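PDB 6VZ6: cytochrome b5-domain protein from Methanococcoides burtonii, which binds a heme b whose iron is held between two axial histidines and probably takes part in electron transfer. Local coordinates for residues N14-E19 / W38-H43; Y22-G27 / G50-A55; V32-L37 / D69-G74. All blocks are in the same frame, centred on the assembly; numbering follows the deposited sequence.

All three contacts lie within one cytochrome b5-like domain and all touch the same heme. Contact 1 supplies the axial ligand His43, contact 2 lays Phe23 and Leu53 against one vinyl group (CAC, CBC), and contact 3 holds a propionate through Ser35; His62 is the second axial ligand. Contact 1 is centred about 14 Å from the centre of contact 2 and about 12 Å from that of contact 3. Trp38 joins them, with CH2 3.5 Å from Leu53 CD1 and CG 3.6 Å from Val32 CG2. Contacts 2 and 3 meet where Phe23 CE2 lies 3.5 Å from Val32 CG1. His43 ND1 probably hydrogen-bonds Leu37 O (2.9 Å), tying the axial ligand to 32-37.

Contact 1 (N14-E19 / W38-H43); sequences NGKDGE and WEDGDH. With HEM (protoporphyrin IX containing Fe), chain B.
Lys16 reaches over the 38-43 turn, where its NZ gives a hydrogen bond to Asp40 O (3.0 Å). The same NZ makes a weak salt bridge with Asp40 OD2 (3.2 Å) and, in the conformer described, another with Asp42 OD2 (2.7 Å); Asp42 has a second conformer, so this partner is less certain. The lysine chain runs extended as far as CE and bends at chi4 (-67°), which turns the ammonium group in among these oxygens. Backbone packing is tight beside it: Gly41 CA makes a CA-H...O contact with Asn14 O (3.4 Å), and a side chain on either Gly15 or Gly41 would collide with the facing segment. Asn14 OD1 accepts from Lys16 N in an Asx turn, and a water links Asp17 N to Asp40 OD1. Segment 38-43 carries half of the bis-histidine heme site of this cytochrome b5-like domain: His43 NE2 binds the iron at 2.1 Å, opposite His62, and Trp38 NE1 lies 3.4 Å above one imidazole face, toward its rim. The contact pins the loop between helix 7-12 and strand 22-25, at the protein surface, to the turn leading into strand 42-43.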
loop_
_atom_site.group_PDB
_atom_site.type_symbol
_atom_site.label_atom_id
_atom_site.label_comp_id
_atom_site.label_asym_id
_atom_site.label_seq_id
_atom_site.Cartn_x
_atom_site.Cartn_y
_atom_site.Cartn_z
ATOM N N ASN A 14 -7.374 -3.533 -0.843
ATOM C CA ASN A 14 -7.086 -2.815 -2.074
ATOM C C ASN A 14 -7.870 -1.517 -2.178
ATOM O O ASN A 14 -7.988 -0.941 -3.252
ATOM C CB ASN A 14 -7.390 -3.683 -3.282
ATOM C CG ASN A 14 -8.868 -3.971 -3.418
ATOM O OD1 ASN A 14 -9.666 -3.578 -2.578
ATOM N ND2 ASN A 14 -9.250 -4.641 -4.497
ATOM N N GLY A 15 -8.414 -1.033 -1.080
ATOM C CA GLY A 15 -9.040 0.267 -1.129
ATOM C C GLY A 15 -10.417 0.306 -1.742
ATOM O O GLY A 15 -10.960 1.400 -1.922
ATOM N N LYS A 16 -11.007 -0.842 -2.046
ATOM C CA LYS A 16 -12.305 -0.883 -2.700
ATOM C C LYS A 16 -13.315 -1.678 -1.883
ATOM O O LYS A 16 -12.955 -2.607 -1.139
ATOM C CB LYS A 16 -12.173 -1.491 -4.107
ATOM C CG LYS A 16 -11.325 -0.612 -5.051
ATOM C CD LYS A 16 -11.078 -1.335 -6.362
ATOM C CE LYS A 16 -10.023 -0.631 -7.224
ATOM N NZ LYS A 16 -10.503 0.695 -7.711
ATOM N N ASP A 17 -14.589 -1.334 -2.053
ATOM C CA ASP A 17 -15.686 -2.168 -1.564
ATOM C C ASP A 17 -15.714 -2.227 -0.030
ATOM O O ASP A 17 -16.061 -3.249 0.564
ATOM C CB ASP A 17 -15.603 -3.589 -2.135
ATOM C CG ASP A 17 -15.606 -3.638 -3.675
ATOM O OD1 ASP A 17 -16.381 -2.900 -4.341
ATOM O OD2 ASP A 17 -14.829 -4.461 -4.208
ATOM N N GLY A 18 -15.373 -1.135 0.618
ATOM C CA GLY A 18 -15.361 -1.141 2.070
ATOM C C GLY A 18 -14.061 -1.638 2.704
ATOM O O GLY A 18 -13.975 -1.679 3.935
ATOM N N GLU A 19 -13.064 -2.037 1.900
ATOM C CA GLU A 19 -11.749 -2.393 2.417
ATOM C C GLU A 19 -10.810 -1.192 2.419
ATOM O O GLU A 19 -10.840 -0.355 1.521
ATOM C CB GLU A 19 -11.141 -3.534 1.591
ATOM C CG GLU A 19 -12.066 -4.695 1.334
ATOM C CD GLU A 19 -12.437 -5.326 2.595
ATOM O OE1 GLU A 19 -11.538 -5.398 3.463
ATOM O OE2 GLU A 19 -13.617 -5.690 2.748
ATOM N N TRP A 38 -4.729 8.160 -3.143
ATOM C CA TRP A 38 -5.047 6.740 -3.172
ATOM C C TRP A 38 -6.550 6.515 -3.071
ATOM O O TRP A 38 -6.994 5.487 -2.566
ATOM C CB TRP A 38 -4.307 5.988 -2.062
ATOM C CG TRP A 38 -2.867 5.798 -2.416
ATOM C CD1 TRP A 38 -1.858 6.663 -2.155
ATOM C CD2 TRP A 38 -2.282 4.690 -3.116
ATOM N NE1 TRP A 38 -0.666 6.164 -2.637
ATOM C CE2 TRP A 38 -0.903 4.959 -3.241
ATOM C CE3 TRP A 38 -2.787 3.479 -3.624
ATOM C CZ2 TRP A 38 -0.022 4.091 -3.894
ATOM C CZ3 TRP A 38 -1.899 2.609 -4.274
ATOM C CH2 TRP A 38 -0.536 2.910 -4.387
ATOM N N GLU A 39 -7.339 7.439 -3.609
ATOM C CA GLU A 39 -8.783 7.337 -3.505
ATOM C C GLU A 39 -9.262 6.106 -4.249
ATOM O O GLU A 39 -8.817 5.816 -5.370
ATOM C CB GLU A 39 -9.462 8.592 -4.074
ATOM C CG GLU A 39 -9.331 9.824 -3.169
ATOM C CD GLU A 39 -10.270 10.973 -3.549
ATOM O OE1 GLU A 39 -10.545 11.179 -4.755
ATOM O OE2 GLU A 39 -10.729 11.677 -2.627
ATOM N N ASP A 40 -10.162 5.370 -3.610
ATOM C CA ASP A 40 -10.700 4.128 -4.145
ATOM C C ASP A 40 -9.603 3.126 -4.464
ATOM O O ASP A 40 -9.816 2.195 -5.253
ATOM C CB ASP A 40 -11.567 4.400 -5.386
ATOM C CG ASP A 40 -12.554 3.274 -5.678
ATOM O OD1 ASP A 40 -13.197 2.753 -4.724
ATOM O OD2 ASP A 40 -12.675 2.903 -6.868
ATOM N N GLY A 41 -8.432 3.286 -3.843
ATOM C CA GLY A 41 -7.353 2.330 -4.015
ATOM C C GLY A 41 -6.659 2.424 -5.360
ATOM O O GLY A 41 -6.006 1.463 -5.776
ATOM N N ASP A 42 -6.786 3.553 -6.051
ATOM C CA ASP A 42 -6.207 3.748 -7.376
ATOM C C ASP A 42 -5.260 4.940 -7.291
ATOM O O ASP A 42 -5.679 6.038 -6.921
ATOM C CB ASP A 42 -7.298 3.987 -8.422
ATOM C CG ASP A 42 -8.205 2.758 -8.651
ATOM O OD1 ASP A 42 -7.681 1.623 -8.779
ATOM O OD2 ASP A 42 -9.450 2.943 -8.724
ATOM N N HIS A 43 -3.989 4.726 -7.639
ATOM C CA HIS A 43 -2.956 5.748 -7.544
ATOM C C HIS A 43 -2.543 6.164 -8.952
ATOM O O HIS A 43 -1.859 5.407 -9.654
ATOM C CB HIS A 43 -1.779 5.200 -6.755
ATOM C CG HIS A 43 -0.717 6.205 -6.442
ATOM N ND1 HIS A 43 -0.972 7.396 -5.801
ATOM C CD2 HIS A 43 0.629 6.150 -6.601
ATOM C CE1 HIS A 43 0.162 8.049 -5.608
ATOM N NE2 HIS A 43 1.150 7.323 -6.109
HETATM C CHA HEM B . 2.741 10.573 -4.055
HETATM C CHB HEM B . 2.757 9.532 -8.714
HETATM C CHC HEM B . 3.929 4.975 -7.780
HETATM C CHD HEM B . 3.241 5.893 -3.083
HETATM C C1A HEM B . 2.750 10.715 -5.407
HETATM C C2A HEM B . 2.726 11.966 -6.122
HETATM C C3A HEM B . 2.709 11.661 -7.432
HETATM C C4A HEM B . 2.734 10.219 -7.548
HETATM C CMA HEM B . 2.688 12.591 -8.661
HETATM C CAA HEM B . 2.700 13.347 -5.414
HETATM C CBA HEM B . 3.628 14.371 -6.044
HETATM C CGA HEM B . 4.992 14.100 -5.522
HETATM O O1A HEM B . 5.043 13.625 -4.371
HETATM O O2A HEM B . 5.997 14.351 -6.250
HETATM C C1B HEM B . 3.072 8.218 -8.840
HETATM C C2B HEM B . 3.132 7.581 -10.091
HETATM C C3B HEM B . 3.468 6.315 -9.902
HETATM C C4B HEM B . 3.594 6.105 -8.471
HETATM C CMB HEM B . 2.907 8.278 -11.439
HETATM C CAB HEM B . 3.739 5.425 -11.131
HETATM C CBB HEM B . 4.764 4.563 -11.094
HETATM C C1C HEM B . 3.868 4.827 -6.417
HETATM C C2C HEM B . 4.201 3.619 -5.675
HETATM C C3C HEM B . 3.995 3.873 -4.367
HETATM C C4C HEM B . 3.545 5.250 -4.252
HETATM C CMC HEM B . 4.658 2.314 -6.350
HETATM C CAC HEM B . 4.156 2.985 -3.092
HETATM C CBC HEM B . 5.050 2.022 -2.977
HETATM C C1D HEM B . 2.971 7.228 -2.934
HETATM C C2D HEM B . 2.565 7.904 -1.712
HETATM C C3D HEM B . 2.453 9.203 -1.971
HETATM C C4D HEM B . 2.745 9.371 -3.371
HETATM C CMD HEM B . 2.363 7.211 -0.341
HETATM C CAD HEM B . 2.045 10.357 -1.016
HETATM C CBD HEM B . 0.520 10.405 -0.956
HETATM C CGD HEM B . 0.001 11.559 -0.123
HETATM O O1D HEM B . -1.221 11.636 0.120
HETATM O O2D HEM B . 0.821 12.362 0.370
HETATM N NA HEM B . 2.772 9.673 -6.290
HETATM N NB HEM B . 3.327 7.291 -7.857
HETATM N NC HEM B . 3.499 5.809 -5.515
HETATM N ND HEM B . 3.057 8.154 -3.935
HETATM FE FE HEM B . 3.179 7.776 -5.899
HETATM O O HOH W 1 -15.087 0.627 -4.241
#

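Contact 2 (Y22-G27 / G50-A55). With HEM (protoporphyrin IX containing Fe), chain B.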
loop_
_atom_site.group_PDB
_atom_site.type_symbol
_atom_site.label_atom_id
_atom_site.label_comp_id
_atom_site.label_asym_id
_atom_site.label_seq_id
_atom_site.Cartn_x
_atom_site.Cartn_y
_atom_site.Cartn_z
ATOM N N TYR A 22 -4.192 -0.757 1.641
ATOM C CA TYR A 22 -2.854 -1.124 2.098
ATOM C C TYR A 22 -1.979 -1.432 0.895
ATOM O O TYR A 22 -2.494 -1.803 -0.163
ATOM C CB TYR A 22 -2.875 -2.383 2.965
ATOM C CG TYR A 22 -3.593 -2.262 4.293
ATOM C CD1 TYR A 22 -4.034 -1.027 4.791
ATOM C CD2 TYR A 22 -3.806 -3.385 5.053
ATOM C CE1 TYR A 22 -4.672 -0.949 6.047
ATOM C CE2 TYR A 22 -4.420 -3.316 6.279
ATOM C CZ TYR A 22 -4.857 -2.109 6.762
ATOM O OH TYR A 22 -5.448 -2.154 7.977
ATOM N N PHE A 23 -0.665 -1.263 1.055
ATOM C CA PHE A 23 0.283 -1.860 0.115
ATOM C C PHE A 23 1.536 -2.283 0.876
ATOM O O PHE A 23 1.721 -1.951 2.039
ATOM C CB PHE A 23 0.625 -0.939 -1.080
ATOM C CG PHE A 23 1.165 0.402 -0.709
ATOM C CD1 PHE A 23 2.411 0.525 -0.120
ATOM C CD2 PHE A 23 0.428 1.564 -0.978
ATOM C CE1 PHE A 23 2.909 1.775 0.237
ATOM C CE2 PHE A 23 0.934 2.814 -0.654
ATOM C CZ PHE A 23 2.163 2.911 -0.015
ATOM N N ALA A 24 2.385 -3.059 0.229
ATOM C CA ALA A 24 3.656 -3.433 0.828
ATOM C C ALA A 24 4.797 -2.731 0.111
ATOM O O ALA A 24 4.735 -2.436 -1.084
ATOM C CB ALA A 24 3.850 -4.946 0.811
ATOM N N TYR A 25 5.816 -2.407 0.889
ATOM C CA TYR A 25 7.040 -1.811 0.382
ATOM C C TYR A 25 8.185 -2.304 1.253
ATOM O O TYR A 25 8.195 -2.035 2.461
ATOM C CB TYR A 25 6.962 -0.291 0.396
ATOM C CG TYR A 25 8.237 0.377 -0.080
ATOM C CD1 TYR A 25 8.522 0.451 -1.420
ATOM C CD2 TYR A 25 9.148 0.926 0.817
ATOM C CE1 TYR A 25 9.665 1.073 -1.879
ATOM C CE2 TYR A 25 10.321 1.556 0.368
ATOM C CZ TYR A 25 10.563 1.604 -0.999
ATOM O OH TYR A 25 11.674 2.214 -1.506
ATOM N N LYS A 26 9.108 -3.072 0.653
ATOM C CA LYS A 26 10.266 -3.587 1.375
ATOM C C LYS A 26 9.853 -4.223 2.698
ATOM O O LYS A 26 10.363 -3.893 3.767
ATOM C CB LYS A 26 11.289 -2.454 1.570
ATOM C CG LYS A 26 11.847 -1.982 0.195
ATOM C CD LYS A 26 12.979 -0.983 0.326
ATOM C CE LYS A 26 13.669 -0.732 -1.028
ATOM N NZ LYS A 26 14.505 0.484 -0.991
ATOM N N GLY A 27 8.884 -5.135 2.614
ATOM C CA GLY A 27 8.446 -5.906 3.748
ATOM C C GLY A 27 7.440 -5.251 4.644
ATOM O O GLY A 27 6.835 -5.953 5.476
ATOM N N GLY A 50 -3.356 -3.287 -2.246
ATOM C CA GLY A 50 -3.454 -4.722 -2.058
ATOM C C GLY A 50 -2.261 -5.538 -2.524
ATOM O O GLY A 50 -2.328 -6.778 -2.499
ATOM N N ILE A 51 -1.158 -4.883 -2.890
ATOM C CA ILE A 51 -0.039 -5.493 -3.605
ATOM C C ILE A 51 1.268 -5.020 -2.977
ATOM O O ILE A 51 1.353 -3.906 -2.442
ATOM C CB ILE A 51 -0.040 -5.057 -5.109
ATOM C CG1 ILE A 51 -1.373 -5.421 -5.777
ATOM C CG2 ILE A 51 1.103 -5.672 -5.883
ATOM C CD1 ILE A 51 -1.729 -6.876 -5.603
ATOM N N ASP A 52 2.312 -5.836 -3.147
ATOM C CA ASP A 52 3.675 -5.430 -2.838
ATOM C C ASP A 52 4.165 -4.544 -3.971
ATOM O O ASP A 52 4.399 -5.018 -5.095
ATOM C CB ASP A 52 4.554 -6.660 -2.694
ATOM C CG ASP A 52 5.971 -6.316 -2.323
ATOM O OD1 ASP A 52 6.384 -5.117 -2.443
ATOM O OD2 ASP A 52 6.663 -7.276 -1.911
ATOM N N LEU A 53 4.299 -3.247 -3.697
ATOM C CA LEU A 53 4.643 -2.280 -4.733
ATOM C C LEU A 53 6.145 -1.942 -4.745
ATOM O O LEU A 53 6.551 -0.907 -5.312
ATOM C CB LEU A 53 3.784 -1.025 -4.553
ATOM C CG LEU A 53 2.304 -1.212 -4.867
ATOM C CD1 LEU A 53 1.541 0.052 -4.590
ATOM C CD2 LEU A 53 2.124 -1.623 -6.330
ATOM N N THR A 54 6.981 -2.812 -4.166
ATOM C CA THR A 54 8.413 -2.515 -4.100
ATOM C C THR A 54 8.991 -2.297 -5.499
ATOM O O THR A 54 9.647 -1.288 -5.771
ATOM C CB THR A 54 9.166 -3.635 -3.385
ATOM O OG1 THR A 54 8.657 -3.876 -2.077
ATOM C CG2 THR A 54 10.685 -3.287 -3.248
ATOM N N ALA A 55 8.735 -3.219 -6.415
ATOM C CA ALA A 55 9.283 -3.083 -7.766
ATOM C C ALA A 55 8.729 -1.833 -8.447
ATOM O O ALA A 55 9.456 -1.085 -9.098
ATOM C CB ALA A 55 8.954 -4.331 -8.591
HETATM C CHA HEM B . 2.741 10.573 -4.055
HETATM C CHB HEM B . 2.757 9.532 -8.714
HETATM C CHC HEM B . 3.929 4.975 -7.780
HETATM C CHD HEM B . 3.241 5.893 -3.083
HETATM C C1A HEM B . 2.750 10.715 -5.407
HETATM C C2A HEM B . 2.726 11.966 -6.122
HETATM C C3A HEM B . 2.709 11.661 -7.432
HETATM C C4A HEM B . 2.734 10.219 -7.548
HETATM C CMA HEM B . 2.688 12.591 -8.661
HETATM C CAA HEM B . 2.700 13.347 -5.414
HETATM C CBA HEM B . 3.628 14.371 -6.044
HETATM C CGA HEM B . 4.992 14.100 -5.522
HETATM O O1A HEM B . 5.043 13.625 -4.371
HETATM O O2A HEM B . 5.997 14.351 -6.250
HETATM C C1B HEM B . 3.072 8.218 -8.840
HETATM C C2B HEM B . 3.132 7.581 -10.091
HETATM C C3B HEM B . 3.468 6.315 -9.902
HETATM C C4B HEM B . 3.594 6.105 -8.471
HETATM C CMB HEM B . 2.907 8.278 -11.439
HETATM C CAB HEM B . 3.739 5.425 -11.131
HETATM C CBB HEM B . 4.764 4.563 -11.094
HETATM C C1C HEM B . 3.868 4.827 -6.417
HETATM C C2C HEM B . 4.201 3.619 -5.675
HETATM C C3C HEM B . 3.995 3.873 -4.367
HETATM C C4C HEM B . 3.545 5.250 -4.252
HETATM C CMC HEM B . 4.658 2.314 -6.350
HETATM C CAC HEM B . 4.156 2.985 -3.092
HETATM C CBC HEM B . 5.050 2.022 -2.977
HETATM C C1D HEM B . 2.971 7.228 -2.934
HETATM C C2D HEM B . 2.565 7.904 -1.712
HETATM C C3D HEM B . 2.453 9.203 -1.971
HETATM C C4D HEM B . 2.745 9.371 -3.371
HETATM C CMD HEM B . 2.363 7.211 -0.341
HETATM C CAD HEM B . 2.045 10.357 -1.016
HETATM C CBD HEM B . 0.520 10.405 -0.956
HETATM C CGD HEM B . 0.001 11.559 -0.123
HETATM O O1D HEM B . -1.221 11.636 0.120
HETATM O O2D HEM B . 0.821 12.362 0.370
HETATM N NA HEM B . 2.772 9.673 -6.290
HETATM N NB HEM B . 3.327 7.291 -7.857
HETATM N NC HEM B . 3.499 5.809 -5.515
HETATM N ND HEM B . 3.057 8.154 -3.935
HETATM FE FE HEM B . 3.179 7.776 -5.899
HETATM O O HOH W 2 7.635 -6.429 0.615
#
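Phe23 takes the crowded chi1 position (56°), its CG between the backbone N and the carbonyl carbon, while Leu53 CG stands anti to its own carbonyl carbon (chi1 -69°). The two side chains cross at about a right angle, with Leu53 CD1 3.8 Å from Phe23 CB. Phe23 offers one ring face to the heme vinyl carbon CAC, and Leu53 CB meets the vinyl end CBC at 3.7 Å. The two backbones run in nearly the same direction, 22° apart. Tyr22 O accepts from Gly50 N (2.7 Å) in an almost straight bond, Ala24 N gives to Ile51 O, and Ala24 O takes Leu53 N (2.8 Å). The last two bonds flank a single parallel bridge between Ala24 and Asp52. Thus 50-53 runs alongside strand 22-25, an outermost strand of the four-stranded sheet of this cytochrome b5-like domain, and the chain then enters the weakly bonded helix at 54-57. At the far end Lys26 N donates to Thr54 OG1 (2.9 Å) in a nearly straight bond. That hydroxyl in turn gives its proton to the syn lone pair of Asp52 OD1 (2.6 Å), which also accepts Thr54 N from the anti side in an Asx turn. Asp52 OD2 takes a water bond, and the same water accepts from Gly27 N. With an alanine here instead of Asp52, the Thr54 hydroxyl and amide would probably lose their shared acceptor, and Thr54 would be freer to turn from Lys26 N. Tyr25 carries Lys26 CG over the centre of one ring face, and its OH is hydrogen-bonded to Asp64.

Contact 3 (V32-L37 / D69-G74). With HEM (protoporphyrin IX containing Fe), chain B.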
loop_
_atom_site.group_PDB
_atom_site.type_symbol
_atom_site.label_atom_id
_atom_site.label_comp_id
_atom_site.label_asym_id
_atom_site.label_seq_id
_atom_site.Cartn_x
_atom_site.Cartn_y
_atom_site.Cartn_z
ATOM N N VAL A 32 -2.607 3.594 3.466
ATOM C CA VAL A 32 -2.739 4.895 2.811
ATOM C C VAL A 32 -4.205 5.242 2.563
ATOM O O VAL A 32 -4.497 6.093 1.750
ATOM C CB VAL A 32 -1.925 4.982 1.505
ATOM C CG1 VAL A 32 -0.462 4.914 1.822
ATOM C CG2 VAL A 32 -2.340 3.878 0.539
ATOM N N THR A 33 -5.128 4.598 3.278
ATOM C CA THR A 33 -6.563 4.791 3.027
ATOM C C THR A 33 -6.936 6.272 2.991
ATOM O O THR A 33 -7.820 6.677 2.219
ATOM C CB THR A 33 -7.379 4.089 4.136
ATOM O OG1 THR A 33 -7.024 2.717 4.202
ATOM C CG2 THR A 33 -8.874 4.216 3.909
ATOM N N GLU A 34 -6.236 7.076 3.803
ATOM C CA GLU A 34 -6.491 8.492 4.004
ATOM C C GLU A 34 -5.914 9.375 2.919
ATOM O O GLU A 34 -6.286 10.539 2.827
ATOM C CB GLU A 34 -5.830 8.949 5.323
ATOM C CG GLU A 34 -4.286 8.525 5.473
ATOM C CD GLU A 34 -4.057 7.084 6.015
ATOM O OE1 GLU A 34 -3.755 6.889 7.201
ATOM O OE2 GLU A 34 -4.137 6.135 5.266
ATOM N N SER A 35 -5.006 8.875 2.097
ATOM C CA SER A 35 -4.349 9.727 1.129
ATOM C C SER A 35 -5.324 10.144 0.030
ATOM O O SER A 35 -6.038 9.314 -0.557
ATOM C CB SER A 35 -3.161 9.002 0.505
ATOM O OG SER A 35 -2.758 9.665 -0.690
ATOM N N MET A 36 -5.324 11.434 -0.276
ATOM C CA MET A 36 -6.104 11.925 -1.401
ATOM C C MET A 36 -5.598 11.395 -2.732
ATOM O O MET A 36 -6.324 11.490 -3.720
ATOM C CB MET A 36 -6.080 13.461 -1.431
ATOM C CG MET A 36 -6.843 14.153 -0.288
ATOM S SD MET A 36 -6.945 15.960 -0.469
ATOM C CE MET A 36 -5.770 16.290 -1.789
ATOM N N LEU A 37 -4.374 10.858 -2.796
ATOM C CA LEU A 37 -3.859 10.266 -4.027
ATOM C C LEU A 37 -4.067 8.765 -4.119
ATOM O O LEU A 37 -3.639 8.149 -5.112
ATOM C CB LEU A 37 -2.378 10.579 -4.190
ATOM C CG LEU A 37 -2.026 12.058 -4.085
ATOM C CD1 LEU A 37 -0.591 12.375 -4.366
ATOM C CD2 LEU A 37 -2.908 12.855 -5.057
ATOM N N ASP A 69 5.050 9.630 5.913
ATOM C CA ASP A 69 3.872 10.182 6.553
ATOM C C ASP A 69 2.758 9.174 6.765
ATOM O O ASP A 69 1.717 9.568 7.265
ATOM C CB ASP A 69 3.320 11.350 5.700
ATOM C CG ASP A 69 4.241 12.584 5.707
ATOM O OD1 ASP A 69 4.918 12.843 6.731
ATOM O OD2 ASP A 69 4.296 13.286 4.674
ATOM N N PHE A 70 2.908 7.923 6.366
ATOM C CA PHE A 70 1.825 6.955 6.516
ATOM C C PHE A 70 2.232 5.839 7.459
ATOM O O PHE A 70 3.394 5.463 7.514
ATOM C CB PHE A 70 1.384 6.390 5.155
ATOM C CG PHE A 70 0.753 7.461 4.306
ATOM C CD1 PHE A 70 -0.606 7.759 4.439
ATOM C CD2 PHE A 70 1.527 8.262 3.496
ATOM C CE1 PHE A 70 -1.189 8.797 3.725
ATOM C CE2 PHE A 70 0.952 9.317 2.771
ATOM C CZ PHE A 70 -0.395 9.584 2.900
ATOM N N PRO A 71 1.294 5.334 8.244
ATOM C CA PRO A 71 1.642 4.338 9.255
ATOM C C PRO A 71 1.913 2.967 8.652
ATOM O O PRO A 71 1.266 2.519 7.690
ATOM C CB PRO A 71 0.421 4.320 10.173
ATOM C CG PRO A 71 -0.733 4.662 9.249
ATOM C CD PRO A 71 -0.143 5.660 8.253
ATOM N N VAL A 72 2.925 2.314 9.222
ATOM C CA VAL A 72 3.179 0.903 8.965
ATOM C C VAL A 72 2.339 0.094 9.952
ATOM O O VAL A 72 2.462 0.260 11.167
ATOM C CB VAL A 72 4.673 0.592 9.093
ATOM C CG1 VAL A 72 4.919 -0.932 9.035
ATOM C CG2 VAL A 72 5.435 1.350 7.983
ATOM N N VAL A 73 1.442 -0.739 9.425
ATOM C CA VAL A 73 0.473 -1.510 10.214
ATOM C C VAL A 73 0.789 -2.997 10.233
ATOM O O VAL A 73 0.104 -3.775 10.923
ATOM C CB VAL A 73 -0.949 -1.255 9.697
ATOM C CG1 VAL A 73 -1.275 0.231 9.771
ATOM C CG2 VAL A 73 -1.152 -1.702 8.219
ATOM N N GLY A 74 1.841 -3.413 9.547
ATOM C CA GLY A 74 2.247 -4.802 9.606
ATOM C C GLY A 74 3.381 -5.121 8.659
ATOM O O GLY A 74 4.093 -4.238 8.165
HETATM C CHA HEM B . 2.741 10.573 -4.055
HETATM C CHB HEM B . 2.757 9.532 -8.714
HETATM C CHC HEM B . 3.929 4.975 -7.780
HETATM C CHD HEM B . 3.241 5.893 -3.083
HETATM C C1A HEM B . 2.750 10.715 -5.407
HETATM C C2A HEM B . 2.726 11.966 -6.122
HETATM C C3A HEM B . 2.709 11.661 -7.432
HETATM C C4A HEM B . 2.734 10.219 -7.548
HETATM C CMA HEM B . 2.688 12.591 -8.661
HETATM C CAA HEM B . 2.700 13.347 -5.414
HETATM C CBA HEM B . 3.628 14.371 -6.044
HETATM C CGA HEM B . 4.992 14.100 -5.522
HETATM O O1A HEM B . 5.043 13.625 -4.371
HETATM O O2A HEM B . 5.997 14.351 -6.250
HETATM C C1B HEM B . 3.072 8.218 -8.840
HETATM C C2B HEM B . 3.132 7.581 -10.091
HETATM C C3B HEM B . 3.468 6.315 -9.902
HETATM C C4B HEM B . 3.594 6.105 -8.471
HETATM C CMB HEM B . 2.907 8.278 -11.439
HETATM C CAB HEM B . 3.739 5.425 -11.131
HETATM C CBB HEM B . 4.764 4.563 -11.094
HETATM C C1C HEM B . 3.868 4.827 -6.417
HETATM C C2C HEM B . 4.201 3.619 -5.675
HETATM C C3C HEM B . 3.995 3.873 -4.367
HETATM C C4C HEM B . 3.545 5.250 -4.252
HETATM C CMC HEM B . 4.658 2.314 -6.350
HETATM C CAC HEM B . 4.156 2.985 -3.092
HETATM C CBC HEM B . 5.050 2.022 -2.977
HETATM C C1D HEM B . 2.971 7.228 -2.934
HETATM C C2D HEM B . 2.565 7.904 -1.712
HETATM C C3D HEM B . 2.453 9.203 -1.971
HETATM C C4D HEM B . 2.745 9.371 -3.371
HETATM C CMD HEM B . 2.363 7.211 -0.341
HETATM C CAD HEM B . 2.045 10.357 -1.016
HETATM C CBD HEM B . 0.520 10.405 -0.956
HETATM C CGD HEM B . 0.001 11.559 -0.123
HETATM O O1D HEM B . -1.221 11.636 0.120
HETATM O O2D HEM B . 0.821 12.362 0.370
HETATM N NA HEM B . 2.772 9.673 -6.290
HETATM N NB HEM B . 3.327 7.291 -7.857
HETATM N NC HEM B . 3.499 5.809 -5.515
HETATM N ND HEM B . 3.057 8.154 -3.935
HETATM FE FE HEM B . 3.179 7.776 -5.899
#
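Phe70 packs its ring against the turn at 32-35 and beside a heme propionate, in the wall of the heme pocket of this cytochrome b5-like fold. Three side chains of 32-37 meet the ring, each in its own way. Val32 comes over a face: CG1 makes a CH-pi contact 4.1 Å from the ring centroid, 25° off the normal and displaced toward the rim. This methyl is anti to the valine's carbonyl carbon (chi1 -66°), and Val32 and Phe70 cross at about a right angle. Glu34 approaches the edge instead, its CG in the ring plane and 3.6 Å from Phe70 CE1; the glutamate slides past the phenylalanine in the opposite sense. Ser35 brings CB obliquely to the far end of the ring, 3.7 Å from Phe70 CZ. The turn itself is type I, closed by Ser35 N bonding to Val32 O. Beyond the ring, Pro71 leads into strand 72-76, which pairs with strand 28-31, and Val32 is backed by Phe23 and Trp38. Leu37 packs its CD1 against the heme at CAA (3.6 Å). O1D of the propionate lies near both ring and serine, 3.6 Å from Phe70 CZ. Ser35 OG accepts from Leu37 N (2.9 Å) in an ST turn. The serine's own proton goes to the propionate, with Ser35 OG 2.6 Å from heme O1D.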